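Local structure of tannase (Lactobacillus plantarum, 4J0K) at residues P69-N74 and Y107-A112; N74-Y79 and A112-R117; M215-Q220 and T341-V346; L273-S278 and L431-E436. The protein hydrolyses the gallic acid esters of tannins as a tannin acyl hydrolase and here holds ethyl gallate in its pocket. All coordinates share one frame; numbering follows the deposited sequence.

From the N terminus, interaction 1 comes first. It pairs strands 70-73 and 108-112 and closes a loop that holds helix 96-104. Interaction 2 continues from the ends of the same two strands, sharing Asn74 and Ala112. Its segments alternate with those of interaction 1 along the chain, so the two cross. Interaction 3 follows and ties helix 213-221 to the loop after helix 333-340. Interaction 4 starts between those segments, at 273-278, and ends at 431-436, so it crosses interaction 3. It joins the long insertion to helix 426-437 beside the main sheet. Interactions 2 and 3 both touch ethyl gallate, with centres about 25 Å apart.

Interaction 1. Residues P69-N74 and Y107-A112; sequences PILMPN and YVVVAA
Ile70 and Leu71 pair in parallel with Val108 and Val109, and the strand axes come within 4.5 Å at an angle of 26°. Val108 lies between two bonds: its N donates to Pro69 O at 3.0 Å, and its O accepts from Leu71 N at 2.7 Å. Val110 N then donates to Leu71 O at 3.0 Å. Beyond this point the strands part. A water fills in, linking Pro73 O and Val110 O to Ala112 N.

Side chains alternate between the two faces. On one, Ile70 CG2 touches Val110 CG2 at 3.7 Å. Met72 runs alongside Val110, and its CE meets Val110 CG1. On the other, Val109 CG1 is anti to its own nitrogen (chi1 180°), which brings it to Pro73 CD at 3.7 Å. At the start of the strands Pro69 CG rests obliquely against Tyr107 CD1, 3.6 Å away. The Tyr107 hydroxyl bonds to Asp466.

The pair belongs to a beta-alpha-beta unit of the alpha/beta hydrolase sheet. Helix 96-104 covers the face of Leu71 and Val109, and helix 132-146 covers that of Ile70 and Met72. Strand 70-73 bonds on its other edge to strand 158-161.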
loop_
_atom_site.group_PDB
_atom_site.type_symbol
_atom_site.label_atom_id
_atom_site.label_comp_id
_atom_site.label_asym_id
_atom_site.label_seq_id
_atom_site.Cartn_x
_atom_site.Cartn_y
_atom_site.Cartn_z
ATOM N N PRO A 69 1.901 19.662 6.567
ATOM C CA PRO A 69 1.313 18.429 6.026
ATOM C C PRO A 69 0.871 17.503 7.152
ATOM O O PRO A 69 1.458 17.540 8.235
ATOM C CB PRO A 69 2.480 17.784 5.264
ATOM C CG PRO A 69 3.434 18.918 4.980
ATOM C CD PRO A 69 3.309 19.838 6.159
ATOM N N ILE A 70 -0.146 16.684 6.903
ATOM C CA ILE A 70 -0.550 15.681 7.876
ATOM C C ILE A 70 -0.229 14.302 7.326
ATOM O O ILE A 70 -0.921 13.786 6.441
ATOM C CB ILE A 70 -2.048 15.773 8.240
ATOM C CG1 ILE A 70 -2.394 17.190 8.701
ATOM C CG2 ILE A 70 -2.401 14.754 9.312
ATOM C CD1 ILE A 70 -3.841 17.352 9.184
ATOM N N LEU A 71 0.839 13.711 7.846
ATOM C CA LEU A 71 1.236 12.378 7.422
ATOM C C LEU A 71 0.363 11.371 8.153
ATOM O O LEU A 71 0.330 11.362 9.381
ATOM C CB LEU A 71 2.703 12.125 7.766
ATOM C CG LEU A 71 3.362 10.860 7.196
ATOM C CD1 LEU A 71 3.509 10.963 5.680
ATOM C CD2 LEU A 71 4.722 10.623 7.853
ATOM N N MET A 72 -0.345 10.531 7.407
ATOM C CA MET A 72 -1.180 9.511 8.011
ATOM C C MET A 72 -0.680 8.113 7.655
ATOM O O MET A 72 -1.207 7.453 6.763
ATOM C CB MET A 72 -2.639 9.713 7.601
ATOM C CG MET A 72 -3.257 10.967 8.228
ATOM S SD MET A 72 -5.028 11.213 7.957
ATOM C CE MET A 72 -5.751 10.050 9.125
ATOM N N PRO A 73 0.364 7.660 8.358
ATOM C CA PRO A 73 0.942 6.334 8.120
ATOM C C PRO A 73 0.073 5.263 8.752
ATOM O O PRO A 73 -0.741 5.563 9.642
ATOM C CB PRO A 73 2.271 6.404 8.861
ATOM C CG PRO A 73 1.970 7.319 10.032
ATOM C CD PRO A 73 0.965 8.336 9.522
ATOM N N ASN A 74 0.224 4.026 8.294
ATOM C CA ASN A 74 -0.434 2.917 8.972
ATOM C C ASN A 74 0.556 1.785 9.212
ATOM O O ASN A 74 1.609 1.720 8.556
ATOM C CB ASN A 74 -1.650 2.434 8.185
ATOM C CG ASN A 74 -1.270 1.757 6.892
ATOM O OD1 ASN A 74 -0.799 0.615 6.892
ATOM N ND2 ASN A 74 -1.488 2.449 5.774
ATOM N N TYR A 107 6.206 17.630 9.912
ATOM C CA TYR A 107 4.887 17.094 9.606
ATOM C C TYR A 107 4.095 16.826 10.876
ATOM O O TYR A 107 4.657 16.384 11.879
ATOM C CB TYR A 107 5.010 15.771 8.829
ATOM C CG TYR A 107 5.828 15.861 7.561
ATOM C CD1 TYR A 107 5.914 17.054 6.853
ATOM C CD2 TYR A 107 6.509 14.754 7.069
ATOM C CE1 TYR A 107 6.655 17.147 5.693
ATOM C CE2 TYR A 107 7.256 14.834 5.891
ATOM C CZ TYR A 107 7.321 16.039 5.214
ATOM O OH TYR A 107 8.056 16.148 4.056
ATOM N N VAL A 108 2.791 17.088 10.835
ATOM C CA VAL A 108 1.884 16.513 11.825
ATOM C C VAL A 108 1.632 15.066 11.431
ATOM O O VAL A 108 1.396 14.770 10.271
ATOM C CB VAL A 108 0.533 17.243 11.892
ATOM C CG1 VAL A 108 -0.443 16.480 12.796
ATOM C CG2 VAL A 108 0.724 18.655 12.394
ATOM N N VAL A 109 1.700 14.162 12.400
ATOM C CA VAL A 109 1.442 12.752 12.142
ATOM C C VAL A 109 0.183 12.310 12.872
ATOM O O VAL A 109 -0.015 12.628 14.050
ATOM C CB VAL A 109 2.609 11.884 12.614
ATOM C CG1 VAL A 109 2.314 10.404 12.339
ATOM C CG2 VAL A 109 3.895 12.315 11.914
ATOM N N VAL A 110 -0.682 11.604 12.158
ATOM C CA VAL A 110 -1.875 11.028 12.756
ATOM C C VAL A 110 -1.832 9.541 12.465
ATOM O O VAL A 110 -2.050 9.109 11.342
ATOM C CB VAL A 110 -3.141 11.664 12.186
ATOM C CG1 VAL A 110 -4.388 10.922 12.671
ATOM C CG2 VAL A 110 -3.201 13.145 12.586
ATOM N N ALA A 111 -1.504 8.764 13.488
ATOM C CA ALA A 111 -1.319 7.329 13.333
ATOM C C ALA A 111 -2.561 6.603 13.815
ATOM O O ALA A 111 -2.756 6.433 15.022
ATOM C CB ALA A 111 -0.090 6.862 14.126
ATOM N N ALA A 112 -3.396 6.165 12.876
ATOM C CA ALA A 112 -4.655 5.527 13.240
ATOM C C ALA A 112 -4.528 4.009 13.317
ATOM O O ALA A 112 -3.847 3.395 12.507
ATOM C CB ALA A 112 -5.747 5.924 12.266
HETATM O O HOH W 1 -3.011 7.116 10.136
#

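Interaction 2. Residues N74-Y79 and A112-R117; sequences NTVGGY and AGIRGR. With EGR (ethyl 3,4,5-trihydroxybenzoate), chain C.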
loop_
_atom_site.group_PDB
_atom_site.type_symbol
_atom_site.label_atom_id
_atom_site.label_comp_id
_atom_site.label_asym_id
_atom_site.label_seq_id
_atom_site.Cartn_x
_atom_site.Cartn_y
_atom_site.Cartn_z
ATOM N N ASN A 74 0.224 4.026 8.294
ATOM C CA ASN A 74 -0.434 2.917 8.972
ATOM C C ASN A 74 0.556 1.785 9.212
ATOM O O ASN A 74 1.609 1.720 8.556
ATOM C CB ASN A 74 -1.650 2.434 8.185
ATOM C CG ASN A 74 -1.270 1.757 6.892
ATOM O OD1 ASN A 74 -0.799 0.615 6.892
ATOM N ND2 ASN A 74 -1.488 2.449 5.774
ATOM N N THR A 75 0.235 0.908 10.159
ATOM C CA THR A 75 1.114 -0.219 10.480
ATOM C C THR A 75 0.573 -1.536 9.928
ATOM O O THR A 75 0.909 -2.614 10.432
ATOM C CB THR A 75 1.316 -0.375 11.991
ATOM O OG1 THR A 75 0.041 -0.533 12.640
ATOM C CG2 THR A 75 2.034 0.845 12.577
ATOM N N VAL A 76 -0.256 -1.452 8.891
ATOM C CA VAL A 76 -0.851 -2.655 8.302
ATOM C C VAL A 76 0.137 -3.498 7.471
ATOM O O VAL A 76 0.814 -2.987 6.556
ATOM C CB VAL A 76 -2.079 -2.303 7.429
ATOM C CG1 VAL A 76 -2.633 -3.549 6.728
ATOM C CG2 VAL A 76 -3.174 -1.660 8.287
ATOM N N GLY A 77 0.215 -4.790 7.793
ATOM C CA GLY A 77 1.017 -5.729 7.027
ATOM C C GLY A 77 0.265 -7.048 6.919
ATOM O O GLY A 77 -0.381 -7.471 7.892
ATOM N N GLY A 78 0.321 -7.687 5.746
ATOM C CA GLY A 78 -0.372 -8.949 5.526
ATOM C C GLY A 78 -1.871 -8.861 5.788
ATOM O O GLY A 78 -2.533 -9.877 6.075
ATOM N N TYR A 79 -2.410 -7.647 5.680
ATOM C CA TYR A 79 -3.845 -7.415 5.885
ATOM C C TYR A 79 -4.301 -7.790 7.309
ATOM O O TYR A 79 -5.487 -8.052 7.581
ATOM C CB TYR A 79 -4.667 -8.093 4.785
ATOM C CG TYR A 79 -4.660 -7.303 3.483
ATOM C CD1 TYR A 79 -5.428 -6.147 3.343
ATOM C CD2 TYR A 79 -3.876 -7.707 2.398
ATOM C CE1 TYR A 79 -5.428 -5.421 2.156
ATOM C CE2 TYR A 79 -3.857 -6.980 1.213
ATOM C CZ TYR A 79 -4.637 -5.837 1.098
ATOM O OH TYR A 79 -4.637 -5.116 -0.082
ATOM N N ALA A 112 -3.396 6.165 12.876
ATOM C CA ALA A 112 -4.655 5.527 13.240
ATOM C C ALA A 112 -4.528 4.009 13.317
ATOM O O ALA A 112 -3.847 3.395 12.507
ATOM C CB ALA A 112 -5.747 5.924 12.266
ATOM N N GLY A 113 -5.197 3.415 14.297
ATOM C CA GLY A 113 -5.242 1.972 14.428
ATOM C C GLY A 113 -6.337 1.411 13.541
ATOM O O GLY A 113 -7.437 1.978 13.456
ATOM N N ILE A 114 -6.042 0.289 12.891
ATOM C CA ILE A 114 -6.911 -0.242 11.849
ATOM C C ILE A 114 -7.150 -1.733 12.037
ATOM O O ILE A 114 -6.196 -2.511 12.205
ATOM C CB ILE A 114 -6.296 0.008 10.458
ATOM C CG1 ILE A 114 -6.482 1.479 10.076
ATOM C CG2 ILE A 114 -6.944 -0.878 9.400
ATOM C CD1 ILE A 114 -5.200 2.163 9.725
ATOM N N ARG A 115 -8.416 -2.137 11.999
ATOM C CA ARG A 115 -8.743 -3.548 12.140
ATOM C C ARG A 115 -8.140 -4.360 10.989
ATOM O O ARG A 115 -7.923 -3.842 9.885
ATOM C CB ARG A 115 -10.256 -3.746 12.136
ATOM C CG ARG A 115 -10.996 -3.031 13.238
ATOM C CD ARG A 115 -12.488 -3.082 12.947
ATOM N NE ARG A 115 -12.876 -2.048 11.988
ATOM C CZ ARG A 115 -14.043 -2.016 11.352
ATOM N NH1 ARG A 115 -14.936 -2.977 11.550
ATOM N NH2 ARG A 115 -14.312 -1.025 10.505
ATOM N N GLY A 116 -7.867 -5.633 11.257
ATOM C CA GLY A 116 -7.353 -6.538 10.248
ATOM C C GLY A 116 -8.110 -7.844 10.312
ATOM O O GLY A 116 -9.075 -7.979 11.082
ATOM N N ARG A 117 -7.668 -8.820 9.528
ATOM C CA ARG A 117 -8.440 -10.053 9.364
ATOM C C ARG A 117 -8.575 -10.874 10.644
ATOM O O ARG A 117 -9.519 -11.647 10.785
ATOM C CB ARG A 117 -7.875 -10.903 8.207
ATOM C CG ARG A 117 -6.342 -11.008 8.176
ATOM C CD ARG A 117 -5.855 -11.588 6.845
ATOM N NE ARG A 117 -4.401 -11.725 6.792
ATOM C CZ ARG A 117 -3.729 -12.762 7.295
ATOM N NH1 ARG A 117 -4.382 -13.750 7.888
ATOM N NH2 ARG A 117 -2.408 -12.814 7.211
HETATM C C01 EGR C . 4.802 -9.630 4.576
HETATM C C02 EGR C . 4.755 -8.135 4.523
HETATM O O03 EGR C . 3.969 -7.550 3.547
HETATM C C04 EGR C . 2.604 -7.736 3.585
HETATM O O05 EGR C . 1.874 -6.864 4.052
HETATM C C06 EGR C . 2.009 -8.644 2.567
HETATM C C07 EGR C . 0.636 -8.630 2.393
HETATM C C08 EGR C . 0.048 -9.466 1.457
HETATM O O09 EGR C . -1.324 -9.448 1.290
HETATM C C10 EGR C . 0.853 -10.311 0.691
HETATM O O11 EGR C . 0.285 -11.147 -0.248
HETATM C C12 EGR C . 2.232 -10.318 0.867
HETATM O O13 EGR C . 3.011 -11.160 0.096
HETATM C C14 EGR C . 2.815 -9.481 1.810
HETATM O O HOH W 2 -2.192 1.281 11.193
#
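Gly78 joins the ligand to Arg117. Its N donates to the ester carbonyl oxygen O05 of ethyl gallate, in a very short bond of doubtful length. Ethyl gallate O09 lies at the edge of the Tyr79 ring, 3.3 Å from Tyr79 CD2. Gly78 O accepts from Arg117 NE at 2.7 Å, nearly in the guanidinium plane. Arg117 NH2 adds a weak bond to the same oxygen. Arg117 N donates to Tyr79 O at 3.0 Å. With chi1 at 44°, Arg117 CG sits between its own N and carbonyl carbon, close to Tyr79 O; from there the extended chain carries NE to Gly78 O. A leucine in place of Arg117 would probably leave Gly78 O without its side-chain donor and the ligand-holding Gly78 backbone less firmly fixed.

Farther out, Ile114 CG2 meets Val76 CG2 at 4.0 Å, and Ile114 CD1 meets Asn74 CB at 3.9 Å. Asn74 OD1 accepts from Val76 N at 2.9 Å in an Asx turn, and Asn74 ND2 bonds to Gly166 O.

Ser164, at the probable nucleophile elbow, also bonds to the ligand. A backbone NH on the ester carbonyl beside it is consistent with the oxyanion hole of an alpha/beta hydrolase.

Interaction 3. Residues M215-Q220 and T341-V346; sequences MAYEWQ and TRMKAV. With EGR (ethyl 3,4,5-trihydroxybenzoate), chain C.
Glu218 and Arg342 form the tight part of this contact. Arg342 NH2 donates to Glu218 OE1 at 2.5 Å, and Arg342 NH1 donates to Glu218 OE2 at 3.1 Å. The grip is end-on, each oxygen uses its syn lone pair, and the carboxylate and guanidinium planes are 29° apart, nearly coplanar. Arg342 NH1 also donates to Lys344 O at 2.9 Å. With a methionine here instead of Arg342, the buried Glu218 carboxylate is likely to lose its counter-charge and Lys344 O this donor.

Nearby, Tyr217 OH accepts from Lys344 N at 3.1 Å and from Met343 N at 3.2 Å, and bonds to Arg421 O. Tyr217 thus probably helps to position Lys344. Tyr217 CE1 meets Lys344 CB at 3.9 Å. Lys344 is extended beyond CG, and this carries NZ away from the helix to the ligand. Lys344 NZ donates to O13 of ethyl gallate at 2.7 Å and to its O11 at 2.8 Å.

The contact is looser at Met343 and Ala345. Both are partly exposed, and Ala345 CB points away from the helix.

Helix 213-221 packs on helices 253-273 and 426-437. Segment 341-346 lies against strand 226-228 and helix 253-273.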
loop_
_atom_site.group_PDB
_atom_site.type_symbol
_atom_site.label_atom_id
_atom_site.label_comp_id
_atom_site.label_asym_id
_atom_site.label_seq_id
_atom_site.Cartn_x
_atom_site.Cartn_y
_atom_site.Cartn_z
ATOM N N MET A 215 -2.612 -13.793 -12.025
ATOM C CA MET A 215 -2.265 -13.764 -13.435
ATOM C C MET A 215 -0.953 -13.041 -13.651
ATOM O O MET A 215 -0.068 -13.520 -14.371
ATOM C CB MET A 215 -3.359 -13.038 -14.222
ATOM C CG MET A 215 -4.614 -13.875 -14.448
ATOM S SD MET A 215 -6.039 -12.871 -14.939
ATOM C CE MET A 215 -5.236 -11.633 -15.913
ATOM N N ALA A 216 -0.825 -11.868 -13.042
ATOM C CA ALA A 216 0.404 -11.110 -13.191
ATOM C C ALA A 216 1.578 -11.907 -12.630
ATOM O O ALA A 216 2.684 -11.877 -13.191
ATOM C CB ALA A 216 0.292 -9.761 -12.516
ATOM N N TYR A 217 1.346 -12.628 -11.535
ATOM C CA TYR A 217 2.442 -13.368 -10.895
ATOM C C TYR A 217 2.995 -14.458 -11.797
ATOM O O TYR A 217 4.219 -14.607 -11.934
ATOM C CB TYR A 217 2.005 -13.978 -9.568
ATOM C CG TYR A 217 3.159 -14.182 -8.602
ATOM C CD1 TYR A 217 3.686 -15.450 -8.359
ATOM C CD2 TYR A 217 3.722 -13.099 -7.938
ATOM C CE1 TYR A 217 4.757 -15.630 -7.460
ATOM C CE2 TYR A 217 4.791 -13.265 -7.048
ATOM C CZ TYR A 217 5.298 -14.528 -6.812
ATOM O OH TYR A 217 6.354 -14.684 -5.929
ATOM N N GLU A 218 2.102 -15.233 -12.407
ATOM C CA GLU A 218 2.552 -16.312 -13.288
ATOM C C GLU A 218 3.115 -15.803 -14.619
ATOM O O GLU A 218 4.032 -16.404 -15.191
ATOM C CB GLU A 218 1.426 -17.315 -13.502
ATOM C CG GLU A 218 1.035 -18.017 -12.219
ATOM C CD GLU A 218 2.241 -18.376 -11.369
ATOM O OE1 GLU A 218 3.094 -19.145 -11.845
ATOM O OE2 GLU A 218 2.340 -17.883 -10.224
ATOM N N TRP A 219 2.567 -14.698 -15.121
ATOM C CA TRP A 219 3.168 -14.050 -16.282
ATOM C C TRP A 219 4.652 -13.791 -16.028
ATOM O O TRP A 219 5.476 -13.850 -16.941
ATOM C CB TRP A 219 2.459 -12.723 -16.580
ATOM C CG TRP A 219 3.158 -11.971 -17.667
ATOM C CD1 TRP A 219 3.148 -12.262 -19.003
ATOM C CD2 TRP A 219 3.993 -10.823 -17.517
ATOM N NE1 TRP A 219 3.918 -11.358 -19.694
ATOM C CE2 TRP A 219 4.447 -10.461 -18.802
ATOM C CE3 TRP A 219 4.396 -10.060 -16.418
ATOM C CZ2 TRP A 219 5.288 -9.367 -19.021
ATOM C CZ3 TRP A 219 5.227 -8.974 -16.633
ATOM C CH2 TRP A 219 5.666 -8.638 -17.927
ATOM N N GLN A 220 4.987 -13.519 -14.771
ATOM C CA GLN A 220 6.359 -13.207 -14.404
ATOM C C GLN A 220 7.172 -14.445 -14.032
ATOM O O GLN A 220 8.322 -14.575 -14.457
ATOM C CB GLN A 220 6.369 -12.191 -13.243
ATOM C CG GLN A 220 7.758 -11.861 -12.698
ATOM C CD GLN A 220 7.755 -10.683 -11.740
ATOM O OE1 GLN A 220 7.082 -9.664 -11.971
ATOM N NE2 GLN A 220 8.504 -10.815 -10.653
ATOM N N THR A 341 14.483 -15.312 -8.002
ATOM C CA THR A 341 13.769 -16.439 -7.393
ATOM C C THR A 341 12.285 -16.164 -7.196
ATOM O O THR A 341 11.870 -15.032 -6.944
ATOM C CB THR A 341 14.404 -16.932 -6.062
ATOM O OG1 THR A 341 14.062 -16.041 -4.992
ATOM C CG2 THR A 341 15.932 -17.040 -6.204
ATOM N N ARG A 342 11.490 -17.221 -7.351
ATOM C CA ARG A 342 10.047 -17.175 -7.147
ATOM C C ARG A 342 9.747 -17.353 -5.660
ATOM O O ARG A 342 10.340 -18.210 -4.996
ATOM C CB ARG A 342 9.364 -18.280 -7.962
ATOM C CG ARG A 342 7.944 -18.565 -7.512
ATOM C CD ARG A 342 7.437 -19.898 -8.032
ATOM N NE ARG A 342 7.006 -19.819 -9.423
ATOM C CZ ARG A 342 5.763 -19.540 -9.811
ATOM N NH1 ARG A 342 4.804 -19.314 -8.910
ATOM N NH2 ARG A 342 5.480 -19.495 -11.108
ATOM N N MET A 343 8.825 -16.553 -5.131
ATOM C CA MET A 343 8.511 -16.608 -3.709
ATOM C C MET A 343 7.266 -17.423 -3.389
ATOM O O MET A 343 7.283 -18.242 -2.468
ATOM C CB MET A 343 8.377 -15.199 -3.131
ATOM C CG MET A 343 7.636 -15.157 -1.799
ATOM S SD MET A 343 7.672 -13.520 -1.062
ATOM C CE MET A 343 9.402 -13.418 -0.624
ATOM N N LYS A 344 6.192 -17.208 -4.150
ATOM C CA LYS A 344 4.916 -17.886 -3.889
ATOM C C LYS A 344 4.595 -19.010 -4.872
ATOM O O LYS A 344 5.011 -18.963 -6.029
ATOM C CB LYS A 344 3.767 -16.863 -3.885
ATOM C CG LYS A 344 3.861 -15.848 -2.749
ATOM C CD LYS A 344 2.810 -14.758 -2.876
ATOM C CE LYS A 344 3.050 -13.671 -1.832
ATOM N NZ LYS A 344 2.011 -12.616 -1.916
ATOM N N ALA A 345 3.845 -20.009 -4.405
ATOM C CA ALA A 345 3.380 -21.107 -5.254
ATOM C C ALA A 345 2.191 -20.677 -6.141
ATOM O O ALA A 345 1.990 -19.479 -6.379
ATOM C CB ALA A 345 3.026 -22.338 -4.409
ATOM N N VAL A 346 1.405 -21.642 -6.623
ATOM C CA VAL A 346 0.335 -21.343 -7.578
ATOM C C VAL A 346 -1.009 -21.927 -7.165
ATOM O O VAL A 346 -1.121 -23.132 -6.942
ATOM C CB VAL A 346 0.662 -21.898 -8.976
ATOM C CG1 VAL A 346 -0.488 -21.621 -9.953
ATOM C CG2 VAL A 346 1.970 -21.317 -9.499
HETATM C C01 EGR C . 4.802 -9.630 4.576
HETATM C C02 EGR C . 4.755 -8.135 4.523
HETATM O O03 EGR C . 3.969 -7.550 3.547
HETATM C C04 EGR C . 2.604 -7.736 3.585
HETATM O O05 EGR C . 1.874 -6.864 4.052
HETATM C C06 EGR C . 2.009 -8.644 2.567
HETATM C C07 EGR C . 0.636 -8.630 2.393
HETATM C C08 EGR C . 0.048 -9.466 1.457
HETATM O O09 EGR C . -1.324 -9.448 1.290
HETATM C C10 EGR C . 0.853 -10.311 0.691
HETATM O O11 EGR C . 0.285 -11.147 -0.248
HETATM C C12 EGR C . 2.232 -10.318 0.867
HETATM O O13 EGR C . 3.011 -11.160 0.096
HETATM C C14 EGR C . 2.815 -9.481 1.810
#

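Interaction 4. Residues L273-S278 and L431-E436; sequences LKLTAS and LAIMLE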
loop_
_atom_site.group_PDB
_atom_site.type_symbol
_atom_site.label_atom_id
_atom_site.label_comp_id
_atom_site.label_asym_id
_atom_site.label_seq_id
_atom_site.Cartn_x
_atom_site.Cartn_y
_atom_site.Cartn_z
ATOM N N LEU A 273 -7.047 -3.297 -20.613
ATOM C CA LEU A 273 -6.840 -2.097 -19.803
ATOM C C LEU A 273 -6.655 -0.853 -20.674
ATOM O O LEU A 273 -6.979 0.265 -20.251
ATOM C CB LEU A 273 -5.637 -2.259 -18.867
ATOM C CG LEU A 273 -5.766 -3.280 -17.731
ATOM C CD1 LEU A 273 -4.452 -3.398 -16.973
ATOM C CD2 LEU A 273 -6.920 -2.952 -16.767
ATOM N N LYS A 274 -6.130 -1.048 -21.883
ATOM C CA LYS A 274 -5.853 0.064 -22.800
ATOM C C LYS A 274 -4.833 1.064 -22.228
ATOM O O LYS A 274 -4.998 2.281 -22.343
ATOM C CB LYS A 274 -7.147 0.783 -23.222
ATOM C CG LYS A 274 -8.162 -0.115 -23.932
ATOM C CD LYS A 274 -7.566 -0.828 -25.138
ATOM C CE LYS A 274 -7.090 0.156 -26.215
ATOM N NZ LYS A 274 -6.537 -0.522 -27.439
ATOM N N LEU A 275 -3.769 0.530 -21.636
ATOM C CA LEU A 275 -2.667 1.336 -21.145
ATOM C C LEU A 275 -1.831 1.876 -22.307
ATOM O O LEU A 275 -1.633 1.194 -23.305
ATOM C CB LEU A 275 -1.787 0.492 -20.220
ATOM C CG LEU A 275 -2.529 -0.280 -19.128
ATOM C CD1 LEU A 275 -1.555 -1.114 -18.301
ATOM C CD2 LEU A 275 -3.302 0.679 -18.230
ATOM N N THR A 276 -1.333 3.099 -22.176
ATOM C CA THR A 276 -0.555 3.711 -23.240
ATOM C C THR A 276 0.749 4.238 -22.679
ATOM O O THR A 276 0.833 4.564 -21.490
ATOM C CB THR A 276 -1.307 4.888 -23.887
ATOM O OG1 THR A 276 -1.046 6.087 -23.154
ATOM C CG2 THR A 276 -2.802 4.634 -23.898
ATOM N N ALA A 277 1.769 4.321 -23.529
ATOM C CA ALA A 277 3.035 4.920 -23.125
ATOM C C ALA A 277 3.012 6.430 -23.365
ATOM O O ALA A 277 1.993 6.981 -23.806
ATOM C CB ALA A 277 4.200 4.271 -23.854
ATOM N N SER A 278 4.137 7.089 -23.090
ATOM C CA SER A 278 4.199 8.550 -23.083
ATOM C C SER A 278 3.887 9.198 -24.429
ATOM O O SER A 278 3.136 10.173 -24.482
ATOM C CB SER A 278 5.546 9.041 -22.544
ATOM O OG SER A 278 5.724 8.639 -21.198
ATOM N N LEU A 431 -0.608 0.236 -12.001
ATOM C CA LEU A 431 -1.101 1.355 -11.205
ATOM C C LEU A 431 -0.444 2.670 -11.634
ATOM O O LEU A 431 -1.129 3.678 -11.827
ATOM C CB LEU A 431 -0.884 1.096 -9.708
ATOM C CG LEU A 431 -1.198 2.218 -8.717
ATOM C CD1 LEU A 431 -2.610 2.792 -8.886
ATOM C CD2 LEU A 431 -0.991 1.728 -7.290
ATOM N N ALA A 432 0.874 2.663 -11.802
ATOM C CA ALA A 432 1.559 3.904 -12.148
ATOM C C ALA A 432 1.120 4.405 -13.519
ATOM O O ALA A 432 0.921 5.612 -13.702
ATOM C CB ALA A 432 3.080 3.747 -12.084
ATOM N N ILE A 433 0.970 3.488 -14.476
ATOM C CA ILE A 433 0.592 3.881 -15.829
ATOM C C ILE A 433 -0.826 4.451 -15.904
ATOM O O ILE A 433 -1.028 5.544 -16.447
ATOM C CB ILE A 433 0.787 2.740 -16.837
ATOM C CG1 ILE A 433 2.284 2.429 -16.969
ATOM C CG2 ILE A 433 0.214 3.119 -18.215
ATOM C CD1 ILE A 433 2.595 1.251 -17.844
ATOM N N MET A 434 -1.802 3.728 -15.354
ATOM C CA MET A 434 -3.160 4.249 -15.266
ATOM C C MET A 434 -3.196 5.657 -14.663
ATOM O O MET A 434 -3.853 6.557 -15.199
ATOM C CB MET A 434 -4.045 3.315 -14.440
ATOM C CG MET A 434 -4.174 1.922 -15.019
ATOM S SD MET A 434 -5.638 1.072 -14.389
ATOM C CE MET A 434 -6.726 2.469 -14.214
ATOM N N LEU A 435 -2.513 5.847 -13.536
ATOM C CA LEU A 435 -2.453 7.171 -12.926
ATOM C C LEU A 435 -1.962 8.189 -13.946
ATOM O O LEU A 435 -2.563 9.248 -14.126
ATOM C CB LEU A 435 -1.535 7.169 -11.710
ATOM C CG LEU A 435 -2.109 6.482 -10.461
ATOM C CD1 LEU A 435 -1.006 6.183 -9.456
ATOM C CD2 LEU A 435 -3.252 7.296 -9.836
ATOM N N GLU A 436 -0.877 7.853 -14.633
ATOM C CA GLU A 436 -0.311 8.753 -15.621
ATOM C C GLU A 436 -1.258 8.963 -16.805
ATOM O O GLU A 436 -1.485 10.096 -17.239
ATOM C CB GLU A 436 1.038 8.225 -16.110
ATOM C CG GLU A 436 1.852 9.257 -16.863
ATOM C CD GLU A 436 2.136 8.836 -18.284
ATOM O OE1 GLU A 436 3.218 8.251 -18.518
ATOM O OE2 GLU A 436 1.278 9.082 -19.165
#
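Thr276 O accepts a hydrogen bond from Asn437 ND2, just beyond segment 431-436, and lies 3.6 Å from Ile433 CG2. This anchors a loop on helix 426-437 of the alpha/beta hydrolase fold. The helix connects the parallel neighbours 411-415 and 441-445 in a beta-alpha-beta crossover. The loop follows helix 253-273, in the long insertion between strands 200-204 and 411-415. No hydrogen bond joins the two segments themselves, and the rest of the contact is mainly apolar.

Leu275 is the central side chain. Its CB lies 3.9 Å from Ile433 CG2, and its CD2 lies 3.6 Å from Met434 CG. Leu275 CG is anti to the carbonyl carbon (chi1 -50°) and CD1 is anti to CA (chi2 178°), which together turn CD2 toward Met434. Ile433 CG2 meets both Leu275 CB and the Thr276 carbonyl oxygen. Leu275 and Met434 are buried, whereas Ile433 is partly exposed.

Lys274 turns the chain out of the preceding helix with positive phi. Leu275 also bonds through its backbone to Leu283. On its far side helix 426-437 packs Ala432 and Leu435 on the sheet. The contact is plain packing away from the ligand pocket.

Toward solvent it thins out. Thr276 OG1 donates to Ala277 O at 3.2 Å within the loop. At the exposed end, Ser278 OG and Glu436 OE1 stand 3.7 Å apart.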